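Local coordinates for putative DNA-binding protein (Ralstonia eutropha, PDB 2OBP) that probably binds DNA through a compact winged helix-turn-helix domain, although its targets and biological role are not established, at residues V19-V24 and A46-S51; A34-L39 and R75-L80. All blocks are in the same frame, centred on the assembly; numbering follows the deposited sequence.

Contact 1. Residues V19-V24 and A46-S51; sequences VEVLLV and AQLPMS
E20 and A46 bring the two backbones to 5.7 Å, measured CA to CA, where the helical segment 19-24 passes the bend that follows helix 39-46. The contact is small, burying 195 Å² in all, and is made mainly by aliphatic carbons, some of them lying on the A46 backbone. A46 sits in the middle of it, its methyl group resting against the helix and touched by two residues one turn apart: V24 CG2 lies 3.9 Å from A46 CB, and E20 CG lies 4.0 Å from the same methyl. E20 takes part through the aliphatic base of its side chain. CG extends anti to the backbone N (chi1 -163°) and rests 3.5 Å from A46 O, and the chain then bends at chi2, with the carboxylate carried beyond this point of contact. The segment 46-51 spans the turn of a helix-turn-helix unit, between helix 39-46 and helix 50-62, the latter being the probable recognition helix by analogy with winged-helix proteins. Q47, with its positive phi of 59°, closes the preceding helix in a Schellman motif and turns the chain, while P49 takes the N-cap position of the next helix. Between them L48 points back at helix 16-28. Its CD1 meets V21 CG2 at 3.5 Å, tighter than a usual carbon-carbon contact, and the two side chains cross at about a right angle. The V21 rotamer (chi1 173°) sets CG2 beside its own backbone N and directs it at the leucine; CG2 also passes 4.3 Å from A46 CB. V21 is buried further by L53, V56, L57 and L60 of helix 50-62, whereas V24 also packs on I42 and W37 and touches the side chain of R45.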
loop_
_atom_site.group_PDB
_atom_site.type_symbol
_atom_site.label_atom_id
_atom_site.label_comp_id
_atom_site.label_asym_id
_atom_site.label_seq_id
_atom_site.Cartn_x
_atom_site.Cartn_y
_atom_site.Cartn_z
ATOM N N VAL A 19 3.302 -5.983 -6.653
ATOM C CA VAL A 19 1.973 -6.164 -7.215
ATOM C C VAL A 19 0.935 -6.420 -6.123
ATOM O O VAL A 19 -0.121 -5.814 -6.136
ATOM C CB VAL A 19 1.943 -7.323 -8.258
ATOM C CG1 VAL A 19 0.494 -7.600 -8.687
ATOM C CG2 VAL A 19 2.850 -6.988 -9.442
ATOM N N GLU A 20 1.242 -7.295 -5.174
ATOM C CA GLU A 20 0.271 -7.669 -4.160
ATOM C C GLU A 20 -0.089 -6.489 -3.247
ATOM O O GLU A 20 -1.265 -6.276 -2.913
ATOM C CB GLU A 20 0.745 -8.849 -3.336
ATOM C CG GLU A 20 -0.389 -9.516 -2.557
ATOM C CD GLU A 20 -1.449 -10.168 -3.442
ATOM O OE1 GLU A 20 -1.180 -10.428 -4.638
ATOM O OE2 GLU A 20 -2.563 -10.403 -2.934
ATOM N N VAL A 21 0.918 -5.715 -2.859
ATOM C CA VAL A 21 0.674 -4.536 -2.074
ATOM C C VAL A 21 -0.167 -3.520 -2.855
ATOM O O VAL A 21 -1.056 -2.888 -2.272
ATOM C CB VAL A 21 1.998 -3.919 -1.544
ATOM C CG1 VAL A 21 1.751 -2.557 -0.850
ATOM C CG2 VAL A 21 2.654 -4.911 -0.582
ATOM N N LEU A 22 0.124 -3.290 -4.150
ATOM C CA LEU A 22 -0.720 -2.405 -4.952
ATOM C C LEU A 22 -2.176 -2.865 -5.004
ATOM O O LEU A 22 -3.088 -2.056 -4.861
ATOM C CB LEU A 22 -0.173 -2.298 -6.393
ATOM C CG LEU A 22 1.056 -1.395 -6.553
ATOM C CD1 LEU A 22 1.594 -1.579 -8.004
ATOM C CD2 LEU A 22 0.699 0.040 -6.357
ATOM N N LEU A 23 -2.378 -4.166 -5.178
ATOM C CA LEU A 23 -3.735 -4.735 -5.166
ATOM C C LEU A 23 -4.451 -4.551 -3.838
ATOM O O LEU A 23 -5.633 -4.195 -3.815
ATOM C CB LEU A 23 -3.678 -6.210 -5.533
ATOM C CG LEU A 23 -3.491 -6.519 -6.999
ATOM C CD1 LEU A 23 -3.205 -8.004 -7.100
ATOM C CD2 LEU A 23 -4.776 -6.147 -7.748
ATOM N N VAL A 24 -3.748 -4.794 -2.730
ATOM C CA VAL A 24 -4.357 -4.636 -1.413
ATOM C C VAL A 24 -4.710 -3.161 -1.152
ATOM O O VAL A 24 -5.799 -2.855 -0.661
ATOM C CB VAL A 24 -3.433 -5.190 -0.314
ATOM C CG1 VAL A 24 -3.873 -4.767 1.055
ATOM C CG2 VAL A 24 -3.363 -6.705 -0.424
ATOM N N ALA A 46 -1.925 -8.902 2.258
ATOM C CA ALA A 46 -0.932 -9.147 1.189
ATOM C C ALA A 46 -0.156 -10.445 1.386
ATOM O O ALA A 46 0.577 -10.890 0.502
ATOM C CB ALA A 46 0.050 -7.945 1.086
ATOM N N GLN A 47 -0.300 -11.042 2.562
ATOM C CA GLN A 47 0.435 -12.242 2.950
ATOM C C GLN A 47 1.947 -12.056 2.923
ATOM O O GLN A 47 2.678 -12.903 2.433
ATOM C CB GLN A 47 -0.003 -13.428 2.102
ATOM C CG GLN A 47 -1.483 -13.766 2.290
ATOM C CD GLN A 47 -1.917 -14.972 1.494
ATOM O OE1 GLN A 47 -2.348 -14.838 0.352
ATOM N NE2 GLN A 47 -1.796 -16.147 2.078
ATOM N N LEU A 48 2.406 -10.939 3.457
ATOM C CA LEU A 48 3.813 -10.563 3.460
ATOM C C LEU A 48 4.246 -10.377 4.899
ATOM O O LEU A 48 3.494 -9.847 5.703
ATOM C CB LEU A 48 4.025 -9.242 2.711
ATOM C CG LEU A 48 3.785 -9.276 1.210
ATOM C CD1 LEU A 48 3.991 -7.872 0.601
ATOM C CD2 LEU A 48 4.701 -10.283 0.499
ATOM N N PRO A 49 5.473 -10.798 5.230
ATOM C CA PRO A 49 6.068 -10.381 6.493
ATOM C C PRO A 49 6.188 -8.854 6.563
ATOM O O PRO A 49 6.346 -8.199 5.508
ATOM C CB PRO A 49 7.467 -10.983 6.454
ATOM C CG PRO A 49 7.472 -11.964 5.338
ATOM C CD PRO A 49 6.392 -11.596 4.397
HETATM N N MSE A 50 6.123 -8.296 7.768
HETATM C CA MSE A 50 6.228 -6.857 7.939
HETATM C C MSE A 50 7.503 -6.258 7.307
HETATM O O MSE A 50 7.478 -5.143 6.763
HETATM C CB MSE A 50 6.144 -6.543 9.427
HETATM C CG MSE A 50 6.239 -5.098 9.760
HETATM SE SE MSE A 50 4.991 -3.926 8.848
HETATM C CE MSE A 50 3.358 -4.685 9.205
ATOM N N SER A 51 8.630 -6.974 7.392
ATOM C CA SER A 51 9.869 -6.425 6.816
ATOM C C SER A 51 9.739 -6.234 5.300
ATOM O O SER A 51 10.224 -5.239 4.740
ATOM C CB SER A 51 11.073 -7.326 7.139
ATOM O OG SER A 51 10.829 -8.625 6.666
#

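Contact 2. Residues A34-L39 and R75-L80. With NO3 (nitrate ion), chain C.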
loop_
_atom_site.group_PDB
_atom_site.type_symbol
_atom_site.label_atom_id
_atom_site.label_comp_id
_atom_site.label_asym_id
_atom_site.label_seq_id
_atom_site.Cartn_x
_atom_site.Cartn_y
_atom_site.Cartn_z
ATOM N N ALA A 34 -12.793 6.094 3.404
ATOM C CA ALA A 34 -12.420 5.012 4.329
ATOM C C ALA A 34 -11.096 5.337 5.019
ATOM O O ALA A 34 -10.226 5.990 4.455
ATOM C CB ALA A 34 -12.313 3.695 3.588
ATOM N N THR A 35 -10.962 4.910 6.274
ATOM C CA THR A 35 -9.712 5.051 7.012
ATOM C C THR A 35 -8.618 4.210 6.391
ATOM O O THR A 35 -8.851 3.035 6.092
ATOM C CB THR A 35 -9.943 4.605 8.447
ATOM O OG1 THR A 35 -10.956 5.430 9.022
ATOM C CG2 THR A 35 -8.654 4.664 9.271
ATOM N N PRO A 36 -7.413 4.791 6.167
ATOM C CA PRO A 36 -6.362 3.951 5.566
ATOM C C PRO A 36 -6.022 2.783 6.464
ATOM O O PRO A 36 -6.014 2.936 7.666
ATOM C CB PRO A 36 -5.144 4.864 5.496
ATOM C CG PRO A 36 -5.661 6.241 5.599
ATOM C CD PRO A 36 -6.933 6.174 6.396
ATOM N N TRP A 37 -5.683 1.657 5.864
ATOM C CA TRP A 37 -5.406 0.470 6.657
ATOM C C TRP A 37 -4.087 0.572 7.381
ATOM O O TRP A 37 -3.123 1.137 6.903
ATOM C CB TRP A 37 -5.356 -0.749 5.758
ATOM C CG TRP A 37 -6.694 -1.141 5.135
ATOM C CD1 TRP A 37 -7.882 -0.480 5.207
ATOM C CD2 TRP A 37 -6.936 -2.319 4.387
ATOM N NE1 TRP A 37 -8.853 -1.176 4.507
ATOM C CE2 TRP A 37 -8.285 -2.307 3.997
ATOM C CE3 TRP A 37 -6.115 -3.364 3.953
ATOM C CZ2 TRP A 37 -8.838 -3.309 3.209
ATOM C CZ3 TRP A 37 -6.666 -4.357 3.192
ATOM C CH2 TRP A 37 -8.009 -4.325 2.821
ATOM N N SER A 38 -4.054 -0.009 8.572
ATOM C CA SER A 38 -2.834 -0.099 9.329
ATOM C C SER A 38 -1.830 -1.050 8.696
ATOM O O SER A 38 -2.184 -1.979 7.970
ATOM C CB SER A 38 -3.137 -0.555 10.746
ATOM O OG SER A 38 -3.479 -1.936 10.893
ATOM N N LEU A 39 -0.548 -0.823 8.992
ATOM C CA LEU A 39 0.488 -1.666 8.347
ATOM C C LEU A 39 0.273 -3.159 8.582
ATOM O O LEU A 39 0.361 -3.942 7.642
ATOM C CB LEU A 39 1.898 -1.214 8.724
ATOM C CG LEU A 39 2.192 0.253 8.478
ATOM C CD1 LEU A 39 3.657 0.567 8.891
ATOM C CD2 LEU A 39 1.899 0.696 7.053
ATOM N N ARG A 75 4.853 2.932 14.119
ATOM C CA ARG A 75 3.582 2.306 13.675
ATOM C C ARG A 75 2.718 3.318 12.914
ATOM O O ARG A 75 2.782 4.517 13.139
ATOM C CB ARG A 75 2.793 1.734 14.881
ATOM C CG ARG A 75 3.510 0.664 15.658
ATOM C CD ARG A 75 2.527 -0.134 16.483
ATOM N NE ARG A 75 1.979 0.637 17.582
ATOM C CZ ARG A 75 0.940 0.235 18.344
ATOM N NH1 ARG A 75 0.297 -0.906 18.096
ATOM N NH2 ARG A 75 0.527 1.008 19.338
ATOM N N GLY A 76 1.851 2.819 12.045
ATOM C CA GLY A 76 0.934 3.696 11.343
ATOM C C GLY A 76 0.130 3.034 10.255
ATOM O O GLY A 76 -0.401 1.935 10.480
ATOM N N HIS A 77 -0.012 3.704 9.113
ATOM C CA HIS A 77 -0.915 3.241 8.076
ATOM C C HIS A 77 -0.355 3.655 6.703
ATOM O O HIS A 77 0.578 4.456 6.632
ATOM C CB HIS A 77 -2.348 3.795 8.260
ATOM C CG HIS A 77 -2.414 5.279 8.420
ATOM N ND1 HIS A 77 -2.381 6.154 7.351
ATOM C CD2 HIS A 77 -2.518 6.037 9.534
ATOM C CE1 HIS A 77 -2.484 7.394 7.810
ATOM N NE2 HIS A 77 -2.532 7.352 9.125
ATOM N N ALA A 78 -0.949 3.128 5.662
ATOM C CA ALA A 78 -0.531 3.471 4.310
ATOM C C ALA A 78 -1.727 3.369 3.377
ATOM O O ALA A 78 -2.716 2.685 3.645
ATOM C CB ALA A 78 0.589 2.519 3.850
ATOM N N SER A 79 -1.606 4.063 2.270
ATOM C CA SER A 79 -2.683 4.179 1.288
ATOM C C SER A 79 -2.066 4.622 -0.051
ATOM O O SER A 79 -0.946 5.130 -0.066
ATOM C CB SER A 79 -3.759 5.183 1.693
ATOM O OG SER A 79 -3.232 6.426 2.099
ATOM N N LEU A 80 -2.831 4.484 -1.120
ATOM C CA LEU A 80 -2.418 5.040 -2.411
ATOM C C LEU A 80 -2.612 6.545 -2.397
ATOM O O LEU A 80 -3.609 7.042 -1.843
ATOM C CB LEU A 80 -3.168 4.409 -3.546
ATOM C CG LEU A 80 -3.022 2.915 -3.725
ATOM C CD1 LEU A 80 -3.982 2.373 -4.779
ATOM C CD2 LEU A 80 -1.583 2.520 -4.002
HETATM N N NO3 C . 2.107 -0.927 12.660
HETATM O O1 NO3 C . 1.490 0.146 12.056
HETATM O O2 NO3 C . 3.372 -1.313 12.226
HETATM O O3 NO3 C . 1.426 -1.593 13.717
HETATM O O HOH W 1 -5.190 1.658 3.102
#
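S38 and H77 form a single beta bridge, flanked by two backbone hydrogen bonds: A78 N gives one to W37 O at 3.2 Å, and L39 N gives one to G76 O at 3.1 Å. The second donor is tilted 32° from the carbonyl plane of G76. Packing is tight at this bridge, where W37 O comes within 3.1 Å of H77 CB and L39 CD2 rests 3.9 Å from CB of the buried A78. P36 and H77, both partly exposed, lie side by side, P36 CB 3.6 Å from H77 ND1; the imidazole is brought there by a chi1 of 52°, which holds CG between the backbone N and the carbonyl carbon. Beyond the bridge, direct pairing gives way to a water that accepts from W37 N and donates to A78 O. At the other end a nitrate, probably from the crystallisation liquor, takes a hydrogen bond from G76 N to its O1 at 2.7 Å, beside the aliphatic part of the exposed R75. The bridge ties the loop before helix 39-46 to strand 76-80 of the two-stranded sheet, consistent with the wing of a winged-helix fold. H77 and S79 pair with S69 and D67 of strand 66-70, L39 and A78 pack on L57 of helix 50-62, and W37 turns to helices 16-28 and 39-46.

Contact 1 lies in the helical core and contact 2 is only partly buried, at the junction of that core with the wing; their centres are about 13 Å apart. Helix 39-46 joins them along the chain, since 34-39 leads into it and 46-51 leads out. The first is mostly apolar packing, centred on the A46 methyl, whereas the second is held by backbone hydrogen bonds and a bridging water, with a probably adventitious nitrate bound at one end. They also meet directly: V24 CG1 lies 3.5 Å from W37 CZ3, and CE of the selenomethionine M50 lies 3.5 Å from L39 O. L22 and L80 add a looser contact between helix 16-28 and strand 76-80.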